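Local coordinates for iron uptake protein A2 (Synechocystis sp., PDB 2VP1) that binds ferric iron and probably serves as a substrate-binding subunit of a periplasmic ABC transporter that imports it, at residues N170-A175 with R331-S336; Y44-A49 with E296-Y301; P154-K159 with V194-R199; F126-R131 with V261-A266. All coordinates share one frame; numbering follows the deposited sequence.

Contact 1: residues N170-A175 with R331-S336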
loop_
_atom_site.group_PDB
_atom_site.type_symbol
_atom_site.label_atom_id
_atom_site.label_comp_id
_atom_site.label_asym_id
_atom_site.label_seq_id
_atom_site.Cartn_x
_atom_site.Cartn_y
_atom_site.Cartn_z
ATOM N N ASN A 170 1.600 -7.300 -2.158
ATOM C CA ASN A 170 1.839 -8.211 -3.259
ATOM C C ASN A 170 0.549 -8.855 -3.715
ATOM O O ASN A 170 0.389 -9.160 -4.892
ATOM C CB ASN A 170 2.843 -9.280 -2.855
ATOM C CG ASN A 170 4.235 -8.727 -2.682
ATOM O OD1 ASN A 170 4.591 -7.702 -3.281
ATOM N ND2 ASN A 170 5.046 -9.410 -1.869
ATOM N N LEU A 171 -0.362 -9.076 -2.772
ATOM C CA LEU A 171 -1.658 -9.623 -3.103
ATOM C C LEU A 171 -2.284 -8.715 -4.135
ATOM O O LEU A 171 -2.606 -9.152 -5.253
ATOM C CB LEU A 171 -2.534 -9.717 -1.859
ATOM C CG LEU A 171 -2.423 -11.072 -1.158
ATOM C CD1 LEU A 171 -3.178 -11.093 0.194
ATOM C CD2 LEU A 171 -2.904 -12.202 -2.083
ATOM N N SER A 172 -2.395 -7.437 -3.757
ATOM C CA SER A 172 -3.033 -6.417 -4.576
ATOM C C SER A 172 -2.417 -6.318 -5.948
ATOM O O SER A 172 -3.134 -6.316 -6.952
ATOM C CB SER A 172 -2.956 -5.067 -3.891
ATOM O OG SER A 172 -4.157 -4.796 -3.215
ATOM N N LEU A 173 -1.094 -6.242 -5.987
ATOM C CA LEU A 173 -0.365 -6.184 -7.250
ATOM C C LEU A 173 -0.725 -7.365 -8.184
ATOM O O LEU A 173 -1.151 -7.154 -9.326
ATOM C CB LEU A 173 1.140 -6.077 -6.985
ATOM C CG LEU A 173 2.187 -6.142 -8.098
ATOM C CD1 LEU A 173 1.856 -5.224 -9.270
ATOM C CD2 LEU A 173 3.526 -5.772 -7.483
ATOM N N THR A 174 -0.614 -8.593 -7.702
ATOM C CA THR A 174 -0.980 -9.722 -8.541
ATOM C C THR A 174 -2.454 -9.706 -8.952
ATOM O O THR A 174 -2.787 -10.064 -10.088
ATOM C CB THR A 174 -0.552 -11.057 -7.929
ATOM O OG1 THR A 174 0.877 -11.105 -7.910
ATOM C CG2 THR A 174 -1.070 -12.222 -8.748
ATOM N N ALA A 175 -3.321 -9.275 -8.040
ATOM C CA ALA A 175 -4.737 -9.121 -8.338
ATOM C C ALA A 175 -4.985 -8.151 -9.481
ATOM O O ALA A 175 -5.850 -8.396 -10.328
ATOM C CB ALA A 175 -5.503 -8.667 -7.104
ATOM N N ARG A 331 -11.378 -7.778 -5.543
ATOM C CA ARG A 331 -12.179 -8.749 -6.283
ATOM C C ARG A 331 -11.322 -9.956 -6.659
ATOM O O ARG A 331 -11.749 -11.099 -6.512
ATOM C CB ARG A 331 -12.782 -8.071 -7.519
ATOM C CG ARG A 331 -13.764 -8.901 -8.308
ATOM C CD ARG A 331 -14.458 -8.060 -9.378
ATOM N NE ARG A 331 -15.470 -7.158 -8.832
ATOM C CZ ARG A 331 -15.321 -5.846 -8.703
ATOM N NH1 ARG A 331 -14.192 -5.261 -9.088
ATOM N NH2 ARG A 331 -16.305 -5.118 -8.185
ATOM N N TYR A 332 -10.101 -9.682 -7.101
ATOM C CA TYR A 332 -9.168 -10.721 -7.515
ATOM C C TYR A 332 -8.140 -11.148 -6.428
ATOM O O TYR A 332 -7.099 -11.702 -6.758
ATOM C CB TYR A 332 -8.477 -10.290 -8.812
ATOM C CG TYR A 332 -9.421 -10.200 -10.002
ATOM C CD1 TYR A 332 -9.718 -11.343 -10.775
ATOM C CD2 TYR A 332 -10.011 -8.979 -10.372
ATOM C CE1 TYR A 332 -10.593 -11.277 -11.879
ATOM C CE2 TYR A 332 -10.892 -8.899 -11.483
ATOM C CZ TYR A 332 -11.176 -10.055 -12.225
ATOM O OH TYR A 332 -12.031 -10.009 -13.306
ATOM N N GLN A 333 -8.453 -10.930 -5.148
ATOM C CA GLN A 333 -7.547 -11.323 -4.048
ATOM C C GLN A 333 -7.399 -12.832 -3.796
ATOM O O GLN A 333 -6.277 -13.313 -3.581
ATOM C CB GLN A 333 -7.918 -10.633 -2.731
ATOM C CG GLN A 333 -7.362 -9.239 -2.606
ATOM C CD GLN A 333 -6.757 -8.965 -1.244
ATOM O OE1 GLN A 333 -7.273 -9.437 -0.209
ATOM N NE2 GLN A 333 -5.661 -8.184 -1.229
ATOM N N PRO A 334 -8.528 -13.573 -3.771
ATOM C CA PRO A 334 -8.481 -15.042 -3.658
ATOM C C PRO A 334 -7.705 -15.704 -4.803
ATOM O O PRO A 334 -6.867 -16.577 -4.565
ATOM C CB PRO A 334 -9.960 -15.441 -3.698
ATOM C CG PRO A 334 -10.679 -14.232 -3.201
ATOM C CD PRO A 334 -9.918 -13.086 -3.798
ATOM N N ASP A 335 -7.979 -15.270 -6.027
ATOM C CA ASP A 335 -7.257 -15.746 -7.199
ATOM C C ASP A 335 -5.760 -15.473 -7.073
ATOM O O ASP A 335 -4.947 -16.349 -7.349
ATOM C CB ASP A 335 -7.811 -15.084 -8.470
ATOM C CG ASP A 335 -9.225 -15.534 -8.801
ATOM O OD1 ASP A 335 -9.687 -16.541 -8.217
ATOM O OD2 ASP A 335 -9.877 -14.890 -9.648
ATOM N N SER A 336 -5.421 -14.252 -6.648
ATOM C CA SER A 336 -4.048 -13.816 -6.409
ATOM C C SER A 336 -3.340 -14.694 -5.376
ATOM O O SER A 336 -2.270 -15.230 -5.654
ATOM C CB SER A 336 -4.046 -12.353 -5.965
ATOM O OG SER A 336 -2.735 -11.853 -5.764
#

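Contact 2: residues Y44-A49 with E296-Y301. With FE (Fe (III) ion), chain C.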
loop_
_atom_site.group_PDB
_atom_site.type_symbol
_atom_site.label_atom_id
_atom_site.label_comp_id
_atom_site.label_asym_id
_atom_site.label_seq_id
_atom_site.Cartn_x
_atom_site.Cartn_y
_atom_site.Cartn_z
ATOM N N TYR A 44 3.468 2.099 11.040
ATOM C CA TYR A 44 4.403 3.205 11.026
ATOM C C TYR A 44 4.422 3.829 12.395
ATOM O O TYR A 44 3.407 4.339 12.855
ATOM C CB TYR A 44 4.005 4.231 9.966
ATOM C CG TYR A 44 3.654 3.585 8.661
ATOM C CD1 TYR A 44 4.653 3.051 7.836
ATOM C CD2 TYR A 44 2.322 3.463 8.261
ATOM C CE1 TYR A 44 4.327 2.424 6.627
ATOM C CE2 TYR A 44 1.985 2.835 7.062
ATOM C CZ TYR A 44 2.994 2.327 6.248
ATOM O OH TYR A 44 2.669 1.725 5.059
ATOM N N ASN A 45 5.576 3.754 13.051
ATOM C CA ASN A 45 5.753 4.325 14.384
ATOM C C ASN A 45 5.437 5.825 14.475
ATOM O O ASN A 45 4.975 6.290 15.510
ATOM C CB ASN A 45 7.129 3.971 14.971
ATOM C CG ASN A 45 7.163 2.547 15.561
ATOM O OD1 ASN A 45 6.142 2.030 16.007
ATOM N ND2 ASN A 45 8.335 1.923 15.565
ATOM N N THR A 46 5.623 6.567 13.382
ATOM C CA THR A 46 5.282 7.990 13.362
ATOM C C THR A 46 3.761 8.229 13.348
ATOM O O THR A 46 3.301 9.386 13.428
ATOM C CB THR A 46 5.926 8.722 12.163
ATOM O OG1 THR A 46 5.362 8.224 10.942
ATOM C CG2 THR A 46 7.468 8.574 12.169
ATOM N N ASP A 47 2.989 7.144 13.243
ATOM C CA ASP A 47 1.528 7.222 13.276
ATOM C C ASP A 47 1.015 7.631 14.643
ATOM O O ASP A 47 -0.028 8.265 14.747
ATOM C CB ASP A 47 0.879 5.888 12.870
ATOM C CG ASP A 47 0.575 5.799 11.375
ATOM O OD1 ASP A 47 0.892 6.735 10.608
ATOM O OD2 ASP A 47 -0.002 4.776 10.969
ATOM N N ASP A 48 1.749 7.254 15.688
ATOM C CA ASP A 48 1.364 7.558 17.055
ATOM C C ASP A 48 1.099 9.056 17.216
ATOM O O ASP A 48 0.073 9.462 17.773
ATOM C CB ASP A 48 2.459 7.099 18.025
ATOM C CG ASP A 48 2.552 5.564 18.146
ATOM O OD1 ASP A 48 1.549 4.854 17.890
ATOM O OD2 ASP A 48 3.642 5.068 18.524
ATOM N N ALA A 49 2.013 9.876 16.707
ATOM C CA ALA A 49 1.861 11.317 16.806
ATOM C C ALA A 49 0.550 11.759 16.165
ATOM O O ALA A 49 -0.084 12.695 16.649
ATOM C CB ALA A 49 3.044 12.029 16.175
ATOM N N GLU A 296 4.330 14.529 4.606
ATOM C CA GLU A 296 5.695 14.920 4.992
ATOM C C GLU A 296 6.217 14.215 6.257
ATOM O O GLU A 296 7.301 14.532 6.763
ATOM C CB GLU A 296 5.780 16.454 5.134
ATOM C CG GLU A 296 5.408 17.218 3.837
ATOM C CD GLU A 296 5.248 18.730 4.022
ATOM O OE1 GLU A 296 6.046 19.340 4.765
ATOM O OE2 GLU A 296 4.324 19.307 3.405
ATOM N N GLY A 297 5.440 13.261 6.765
ATOM C CA GLY A 297 5.828 12.467 7.928
ATOM C C GLY A 297 5.938 10.997 7.570
ATOM O O GLY A 297 6.773 10.289 8.117
ATOM N N ASN A 298 5.087 10.519 6.666
ATOM C CA ASN A 298 5.217 9.142 6.185
ATOM C C ASN A 298 5.425 9.049 4.673
ATOM O O ASN A 298 5.485 7.943 4.113
ATOM C CB ASN A 298 4.044 8.269 6.630
ATOM C CG ASN A 298 4.395 6.794 6.634
ATOM O OD1 ASN A 298 5.452 6.399 7.130
ATOM N ND2 ASN A 298 3.514 5.970 6.077
ATOM N N ASN A 299 5.530 10.216 4.033
ATOM C CA ASN A 299 5.927 10.331 2.628
ATOM C C ASN A 299 5.005 9.631 1.636
ATOM O O ASN A 299 5.434 9.251 0.542
ATOM C CB ASN A 299 7.352 9.828 2.432
ATOM C CG ASN A 299 8.315 10.462 3.378
ATOM O OD1 ASN A 299 8.618 11.648 3.254
ATOM N ND2 ASN A 299 8.820 9.677 4.334
ATOM N N GLU A 300 3.747 9.451 2.026
ATOM C CA GLU A 300 2.736 8.958 1.118
ATOM C C GLU A 300 2.220 10.131 0.274
ATOM O O GLU A 300 2.616 11.266 0.502
ATOM C CB GLU A 300 1.625 8.273 1.912
ATOM C CG GLU A 300 2.124 7.037 2.647
ATOM C CD GLU A 300 1.165 6.552 3.713
ATOM O OE1 GLU A 300 1.473 6.738 4.912
ATOM O OE2 GLU A 300 0.101 5.990 3.364
ATOM N N TYR A 301 1.377 9.858 -0.716
ATOM C CA TYR A 301 0.704 10.922 -1.454
ATOM C C TYR A 301 -0.628 11.268 -0.781
ATOM O O TYR A 301 -1.525 10.417 -0.738
ATOM C CB TYR A 301 0.404 10.499 -2.882
ATOM C CG TYR A 301 1.601 10.206 -3.729
ATOM C CD1 TYR A 301 2.138 8.911 -3.782
ATOM C CD2 TYR A 301 2.183 11.205 -4.518
ATOM C CE1 TYR A 301 3.228 8.625 -4.583
ATOM C CE2 TYR A 301 3.268 10.931 -5.325
ATOM C CZ TYR A 301 3.791 9.637 -5.351
ATOM O OH TYR A 301 4.880 9.348 -6.135
HETATM FE FE FE C . 3.654 0.100 4.473
#

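Contact 3: residues P154-K159 with V194-R199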
loop_
_atom_site.group_PDB
_atom_site.type_symbol
_atom_site.label_atom_id
_atom_site.label_comp_id
_atom_site.label_asym_id
_atom_site.label_seq_id
_atom_site.Cartn_x
_atom_site.Cartn_y
_atom_site.Cartn_z
ATOM N N PRO A 154 14.349 -13.993 -18.480
ATOM C CA PRO A 154 15.350 -14.880 -17.867
ATOM C C PRO A 154 16.668 -14.155 -17.579
ATOM O O PRO A 154 17.551 -14.742 -16.951
ATOM C CB PRO A 154 15.543 -15.988 -18.921
ATOM C CG PRO A 154 15.201 -15.327 -20.226
ATOM C CD PRO A 154 14.098 -14.338 -19.897
ATOM N N GLN A 155 16.778 -12.898 -18.026
ATOM C CA GLN A 155 17.959 -12.059 -17.782
ATOM C C GLN A 155 18.100 -11.623 -16.318
ATOM O O GLN A 155 19.114 -11.047 -15.948
ATOM C CB GLN A 155 17.971 -10.817 -18.701
ATOM C CG GLN A 155 17.158 -9.611 -18.158
ATOM C CD GLN A 155 17.433 -8.286 -18.881
ATOM O OE1 GLN A 155 18.234 -7.470 -18.417
ATOM N NE2 GLN A 155 16.755 -8.063 -20.001
ATOM N N TRP A 156 17.088 -11.885 -15.493
ATOM C CA TRP A 156 17.148 -11.545 -14.067
ATOM C C TRP A 156 17.253 -12.784 -13.176
ATOM O O TRP A 156 16.902 -12.743 -11.991
ATOM C CB TRP A 156 15.941 -10.703 -13.629
ATOM C CG TRP A 156 15.609 -9.523 -14.509
ATOM C CD1 TRP A 156 14.646 -9.469 -15.486
ATOM C CD2 TRP A 156 16.210 -8.219 -14.468
ATOM N NE1 TRP A 156 14.618 -8.215 -16.053
ATOM C CE2 TRP A 156 15.569 -7.432 -15.456
ATOM C CE3 TRP A 156 17.235 -7.646 -13.707
ATOM C CZ2 TRP A 156 15.919 -6.101 -15.696
ATOM C CZ3 TRP A 156 17.584 -6.321 -13.945
ATOM C CH2 TRP A 156 16.930 -5.563 -14.935
ATOM N N ARG A 157 17.723 -13.885 -13.746
ATOM C CA ARG A 157 18.061 -15.079 -12.962
ATOM C C ARG A 157 18.817 -14.653 -11.689
ATOM O O ARG A 157 19.829 -13.929 -11.752
ATOM C CB ARG A 157 18.918 -16.045 -13.809
ATOM C CG ARG A 157 19.083 -17.462 -13.265
ATOM C CD ARG A 157 18.083 -18.443 -13.906
ATOM N NE ARG A 157 18.456 -19.856 -13.704
ATOM C CZ ARG A 157 17.881 -20.692 -12.825
ATOM N NH1 ARG A 157 18.300 -21.954 -12.739
ATOM N NH2 ARG A 157 16.882 -20.285 -12.034
ATOM N N GLY A 158 18.290 -15.078 -10.546
ATOM C CA GLY A 158 18.926 -14.898 -9.248
ATOM C C GLY A 158 19.117 -13.463 -8.805
ATOM O O GLY A 158 20.052 -13.177 -8.052
ATOM N N LYS A 159 18.217 -12.574 -9.247
ATOM C CA LYS A 159 18.419 -11.125 -9.137
ATOM C C LYS A 159 17.296 -10.299 -8.496
ATOM O O LYS A 159 17.515 -9.138 -8.158
ATOM C CB LYS A 159 18.769 -10.533 -10.522
ATOM C CG LYS A 159 20.213 -10.801 -10.976
ATOM C CD LYS A 159 20.521 -10.168 -12.345
ATOM C CE LYS A 159 22.032 -10.267 -12.664
ATOM N NZ LYS A 159 22.413 -9.544 -13.918
ATOM N N VAL A 194 9.295 -15.819 -9.936
ATOM C CA VAL A 194 9.730 -16.702 -8.851
ATOM C C VAL A 194 11.090 -17.350 -9.169
ATOM O O VAL A 194 11.987 -17.375 -8.314
ATOM C CB VAL A 194 8.627 -17.737 -8.459
ATOM C CG1 VAL A 194 9.173 -18.837 -7.562
ATOM C CG2 VAL A 194 7.466 -17.023 -7.769
ATOM N N GLY A 195 11.259 -17.818 -10.406
ATOM C CA GLY A 195 12.528 -18.393 -10.851
ATOM C C GLY A 195 13.698 -17.433 -10.737
ATOM O O GLY A 195 14.854 -17.854 -10.574
ATOM N N ASN A 196 13.392 -16.138 -10.815
ATOM C CA ASN A 196 14.383 -15.081 -10.736
ATOM C C ASN A 196 14.614 -14.555 -9.319
ATOM O O ASN A 196 15.356 -13.584 -9.149
ATOM C CB ASN A 196 13.954 -13.913 -11.617
ATOM C CG ASN A 196 13.969 -14.248 -13.088
ATOM O OD1 ASN A 196 14.541 -15.259 -13.504
ATOM N ND2 ASN A 196 13.340 -13.392 -13.895
ATOM N N PHE A 197 13.975 -15.155 -8.310
ATOM C CA PHE A 197 14.199 -14.739 -6.916
ATOM C C PHE A 197 15.668 -14.862 -6.520
ATOM O O PHE A 197 16.303 -15.889 -6.770
ATOM C CB PHE A 197 13.356 -15.550 -5.929
ATOM C CG PHE A 197 11.905 -15.130 -5.849
ATOM C CD1 PHE A 197 11.491 -13.869 -6.292
ATOM C CD2 PHE A 197 10.957 -15.999 -5.301
ATOM C CE1 PHE A 197 10.155 -13.484 -6.206
ATOM C CE2 PHE A 197 9.622 -15.631 -5.192
ATOM C CZ PHE A 197 9.212 -14.368 -5.650
ATOM N N ALA A 198 16.191 -13.803 -5.910
ATOM C CA ALA A 198 17.529 -13.808 -5.319
ATOM C C ALA A 198 17.619 -14.786 -4.141
ATOM O O ALA A 198 18.641 -15.465 -3.950
ATOM C CB ALA A 198 17.922 -12.406 -4.881
ATOM N N ARG A 199 16.536 -14.878 -3.376
ATOM C CA ARG A 199 16.485 -15.736 -2.197
ATOM C C ARG A 199 15.027 -16.008 -1.881
ATOM O O ARG A 199 14.153 -15.343 -2.428
ATOM C CB ARG A 199 17.132 -15.019 -1.004
ATOM C CG ARG A 199 16.544 -13.655 -0.757
ATOM C CD ARG A 199 17.189 -13.007 0.414
ATOM N NE ARG A 199 16.536 -11.744 0.739
ATOM C CZ ARG A 199 16.996 -10.868 1.619
ATOM N NH1 ARG A 199 18.118 -11.117 2.275
ATOM N NH2 ARG A 199 16.340 -9.736 1.828
#

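Contact 4: residues F126-R131 with V261-A266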
loop_
_atom_site.group_PDB
_atom_site.type_symbol
_atom_site.label_atom_id
_atom_site.label_comp_id
_atom_site.label_asym_id
_atom_site.label_seq_id
_atom_site.Cartn_x
_atom_site.Cartn_y
_atom_site.Cartn_z
ATOM N N PHE A 126 -7.483 7.615 2.252
ATOM C CA PHE A 126 -6.866 8.859 2.751
ATOM C C PHE A 126 -5.472 9.150 2.248
ATOM O O PHE A 126 -5.063 10.306 2.209
ATOM C CB PHE A 126 -6.885 8.873 4.264
ATOM C CG PHE A 126 -8.265 8.918 4.827
ATOM C CD1 PHE A 126 -8.984 10.113 4.833
ATOM C CD2 PHE A 126 -8.872 7.756 5.303
ATOM C CE1 PHE A 126 -10.285 10.163 5.337
ATOM C CE2 PHE A 126 -10.162 7.789 5.817
ATOM C CZ PHE A 126 -10.876 9.000 5.840
ATOM N N THR A 127 -4.729 8.111 1.878
ATOM C CA THR A 127 -3.447 8.297 1.207
ATOM C C THR A 127 -3.371 7.407 -0.019
ATOM O O THR A 127 -4.117 6.432 -0.138
ATOM C CB THR A 127 -2.232 7.998 2.131
ATOM O OG1 THR A 127 -2.114 6.594 2.347
ATOM C CG2 THR A 127 -2.383 8.682 3.450
ATOM N N GLN A 128 -2.470 7.756 -0.932
ATOM C CA GLN A 128 -2.163 6.903 -2.070
ATOM C C GLN A 128 -0.686 6.536 -2.015
ATOM O O GLN A 128 0.122 7.245 -1.423
ATOM C CB GLN A 128 -2.540 7.610 -3.369
ATOM C CG GLN A 128 -2.027 6.985 -4.640
ATOM C CD GLN A 128 -2.940 7.254 -5.805
ATOM O OE1 GLN A 128 -4.164 7.177 -5.672
ATOM N NE2 GLN A 128 -2.357 7.552 -6.968
ATOM N N ARG A 129 -0.349 5.387 -2.582
ATOM C CA ARG A 129 1.029 4.889 -2.552
ATOM C C ARG A 129 1.272 4.031 -3.763
ATOM O O ARG A 129 0.377 3.295 -4.196
ATOM C CB ARG A 129 1.353 4.105 -1.264
ATOM C CG ARG A 129 0.460 2.908 -0.967
ATOM C CD ARG A 129 -0.638 3.211 0.067
ATOM N NE ARG A 129 -0.125 3.613 1.384
ATOM C CZ ARG A 129 0.521 2.820 2.240
ATOM N NH1 ARG A 129 0.777 1.553 1.943
ATOM N NH2 ARG A 129 0.935 3.297 3.407
ATOM N N ALA A 130 2.488 4.139 -4.288
ATOM C CA ALA A 130 2.872 3.464 -5.521
ATOM C C ALA A 130 3.831 2.291 -5.257
ATOM O O ALA A 130 4.880 2.447 -4.603
ATOM C CB ALA A 130 3.482 4.471 -6.503
ATOM N N ARG A 131 3.451 1.111 -5.750
ATOM C CA ARG A 131 4.317 -0.070 -5.696
ATOM C C ARG A 131 5.337 0.066 -6.817
ATOM O O ARG A 131 5.059 -0.239 -7.988
ATOM C CB ARG A 131 3.505 -1.364 -5.841
ATOM C CG ARG A 131 4.194 -2.588 -5.297
ATOM C CD ARG A 131 3.461 -3.168 -4.088
ATOM N NE ARG A 131 4.155 -4.332 -3.541
ATOM C CZ ARG A 131 4.998 -4.260 -2.517
ATOM N NH1 ARG A 131 5.205 -3.090 -1.920
ATOM N NH2 ARG A 131 5.618 -5.350 -2.069
ATOM N N VAL A 261 -1.009 1.710 -8.182
ATOM C CA VAL A 261 -1.243 2.570 -7.037
ATOM C C VAL A 261 -2.252 1.928 -6.101
ATOM O O VAL A 261 -3.324 1.521 -6.525
ATOM C CB VAL A 261 -1.712 4.002 -7.448
ATOM C CG1 VAL A 261 -0.538 4.809 -7.926
ATOM C CG2 VAL A 261 -2.786 3.956 -8.516
ATOM N N ASN A 262 -1.909 1.831 -4.823
ATOM C CA ASN A 262 -2.871 1.400 -3.813
ATOM C C ASN A 262 -3.157 2.556 -2.854
ATOM O O ASN A 262 -2.559 3.628 -2.975
ATOM C CB ASN A 262 -2.355 0.160 -3.068
ATOM C CG ASN A 262 -3.464 -0.645 -2.423
ATOM O OD1 ASN A 262 -4.511 -0.107 -2.059
ATOM N ND2 ASN A 262 -3.240 -1.954 -2.282
ATOM N N VAL A 263 -4.067 2.331 -1.912
ATOM C CA VAL A 263 -4.513 3.362 -0.973
ATOM C C VAL A 263 -4.623 2.853 0.450
ATOM O O VAL A 263 -5.009 1.712 0.666
ATOM C CB VAL A 263 -5.899 3.969 -1.367
ATOM C CG1 VAL A 263 -5.721 5.121 -2.328
ATOM C CG2 VAL A 263 -6.794 2.940 -2.006
ATOM N N SER A 264 -4.247 3.691 1.414
ATOM C CA SER A 264 -4.508 3.413 2.822
ATOM C C SER A 264 -5.800 4.128 3.186
ATOM O O SER A 264 -5.952 5.337 2.930
ATOM C CB SER A 264 -3.349 3.887 3.710
ATOM O OG SER A 264 -3.576 3.577 5.076
ATOM N N GLY A 265 -6.738 3.387 3.763
ATOM C CA GLY A 265 -8.052 3.953 4.043
ATOM C C GLY A 265 -8.811 3.347 5.197
ATOM O O GLY A 265 -8.379 2.356 5.793
ATOM N N ALA A 266 -9.961 3.946 5.494
ATOM C CA ALA A 266 -10.778 3.525 6.618
ATOM C C ALA A 266 -12.260 3.803 6.406
ATOM O O ALA A 266 -12.639 4.582 5.527
ATOM C CB ALA A 266 -10.297 4.199 7.882
#

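Contact 1: residues N170-A175 with R331-S336
S336 gives its hydroxyl to the backbone carbonyl of L171, with OG 2.8 Å from L171 O. The donor lies in the carbonyl plane, on a lone pair, at a C=O...OG angle of 122°. That oxygen already takes the helical bond from A175 N, so two donors grip it. The serine reaches it because OG stands anti to its own backbone N (chi1 -178°), pointing out of its helix at the neighbouring one.

The bond pins two helices together, since residues 170-175 belong to helix 168-181 while residues 333-336 are the first turn of helix 333-343, with Y332 as its N-cap. The C-terminal helix is thereby packed on a helix whose start carries the iron ligand Y169.

Van der Waals contacts fill in around the polar link. The CG2 methyl of T174 lies 3.4 Å from S336 OG, and L171 brings its CD2 branch to the same hydroxyl, 3.7 Å from S336 OG. A175 turns its methyl to the N-cap residue, with CB 3.8 Å from Y332 CB, while the phenol itself leads off from the contact. At the far corner the side chains of L171 and Q333 cross at about a right angle, and Q333 NE2 rests 3.5 Å from L171 CB. A bend at chi2 brings that amide over, and Q333 also packs on M90 and R93 of helix 88-96.

Contact 2: residues Y44-A49 with E296-Y301
In the ferric iron site, Y44 presents its ring to N298 and its phenol oxygen to the metal. The Y44 OH-iron bond is 2.0 Å, and H43, Y169, Y225 and Y226 supply the remaining protein ligands. The amide nitrogen of N298 sits over the centre of one face of the ring, with ND2 3.3 Å above the plane of the Y44 ring. Amide and ring are not stacked flat, their planes being 57° apart; N298 OD1 lies off toward one side, 3.5 Å from Y44 CD1. With chi1 at -157°, CG of N298 swings away from its own backbone N, toward the tyrosine.

N298 ND2 points almost straight (171°) at E300 OE1; the modelled separation is very short, so its length is doubtful, but the bond would probably set the turn of the amide. E300 is in turn paired with R42 and R129, and R129 also bonds Y44 OH, so N298 and E300 form a second shell behind the tyrosine. The ferric ion, helped by the positive R129, would probably favour the ionised form of the phenol. At the ring edge, in plane, lies D47 OD2; the type I turn from Y44 to D47 is closed by D47 N to Y44 O at 2.9 Å. Farther out, T46 OG1 stands 3.8 Å from G297 O and finds its bond with Y293. With an alanine in place of N298, one face of the Y44 ring would probably lose its amide cover and E300 a probable donor. A tyrosine-rich ferric site of this kind is known from other iron-binding proteins of the periplasmic binding protein fold.

Contact 3: residues P154-K159 with V194-R199
N196 and K159 hold the tight part of the contact: K159 N bonds N196 O at 3.0 Å, with an N-H...O angle of 141° and the donor tilted 32° from the carbonyl plane. The same N-H also makes a weak bond to W156 O, closing the type II turn from W156 to K159. Beside it the N196 side chain lies along the turn backbone, CG 3.5 Å from W156 O and ND2 3.8 Å from W156 CB. CG is anti to the carbonyl carbon (chi1 -67°), which carries the amide alongside W156, with ND2 at the edge of its ring, to bond L151 O and D153 O. Cut back to an alanine, N196 would probably leave the carbonyls of L151 and D153 without their shared donor and a gap beside the W156 carbonyl.

The other side is looser and turned to solvent. G158, at the positive phi of the turn, touches A198 mostly through backbone, with G158 O 3.8 Å from A198 CA. R157 bends back at chi2 so that NH2 meets G195 O at 3.5 Å, the carbonyl lying at the edge of the guanidinium near its plane.

The turn leads straight into strand 160-161, whose I160 makes backbone bonds with N196 and A198, while K159 does so with V219 of strand 219-223. Residues 194-199, leaving the C-terminal end of helix 183-195, are thus pinned along the edge of that strand, and the side chain of R199 packs on Q208 and A211 of helix 205-213.

Contact 4: residues F126-R131 with V261-A266
R129 and N262 exchange two backbone hydrogen bonds, R129 N to N262 O at 2.9 Å and N262 N to R129 O at 2.8 Å, in an antiparallel pair. The next hydrogen-bonded pair, T127 with S264, is distorted: F126 N (2.8 Å) and T127 N (3.2 Å) both donate to S264 O, a classic beta bulge. Both donors lie in the carbonyl plane, whereas the return bond from S264 N comes in 44° above the plane of T127 C=O.

T127, R129, N262 and S264 point to one face of the sheet. R129 folds back along the neighbouring strand: CG sits between the backbone N and the carbonyl carbon (chi1 57°), further bends follow, and the guanidinium lays one face over S264 CB. S264 OG bonds T85 O and R42, and N262 ND2 reaches D87.

Q128, A130, V261 and V263 point the other way. The extended Q128 crosses V261 obliquely, its NE2 3.4 Å from V261 CG1, and A130 CB meets the same methyl at 4.3 Å. At the bulge, F126 puts CE2 4.1 Å from A266 CB, with A266 N at the ring edge; both side chains pack on L282 of helix 275-285. One face is thus mainly apolar, Q128 apart, and the other carries an arginine whose base is held by two backbone bonds, which helps set its guanidinium toward the iron site.

In the fold
Contact 4 lies nearest the middle of the molecule, its centre about 5 Å from that of the chain, and the others spread out from it: contacts 2, 1 and 3 are about 13, 16 and 28 Å away, between centres. Contacts 1 and 2 flank the chain's centre on opposite sides, and both touch contact 4: R131 probably bonds N170, and E300 reaches across to strand 124-136, probably bonding T127. Along the chain, contact 3 is nested within contact 4 and contact 4 within contact 2, whereas contact 1 interleaves with all three. Strands 124-136 and 261-268 are consistent with the hinge linking the two lobes of this fold, with the iron beside them; contact 3 lies remote from it.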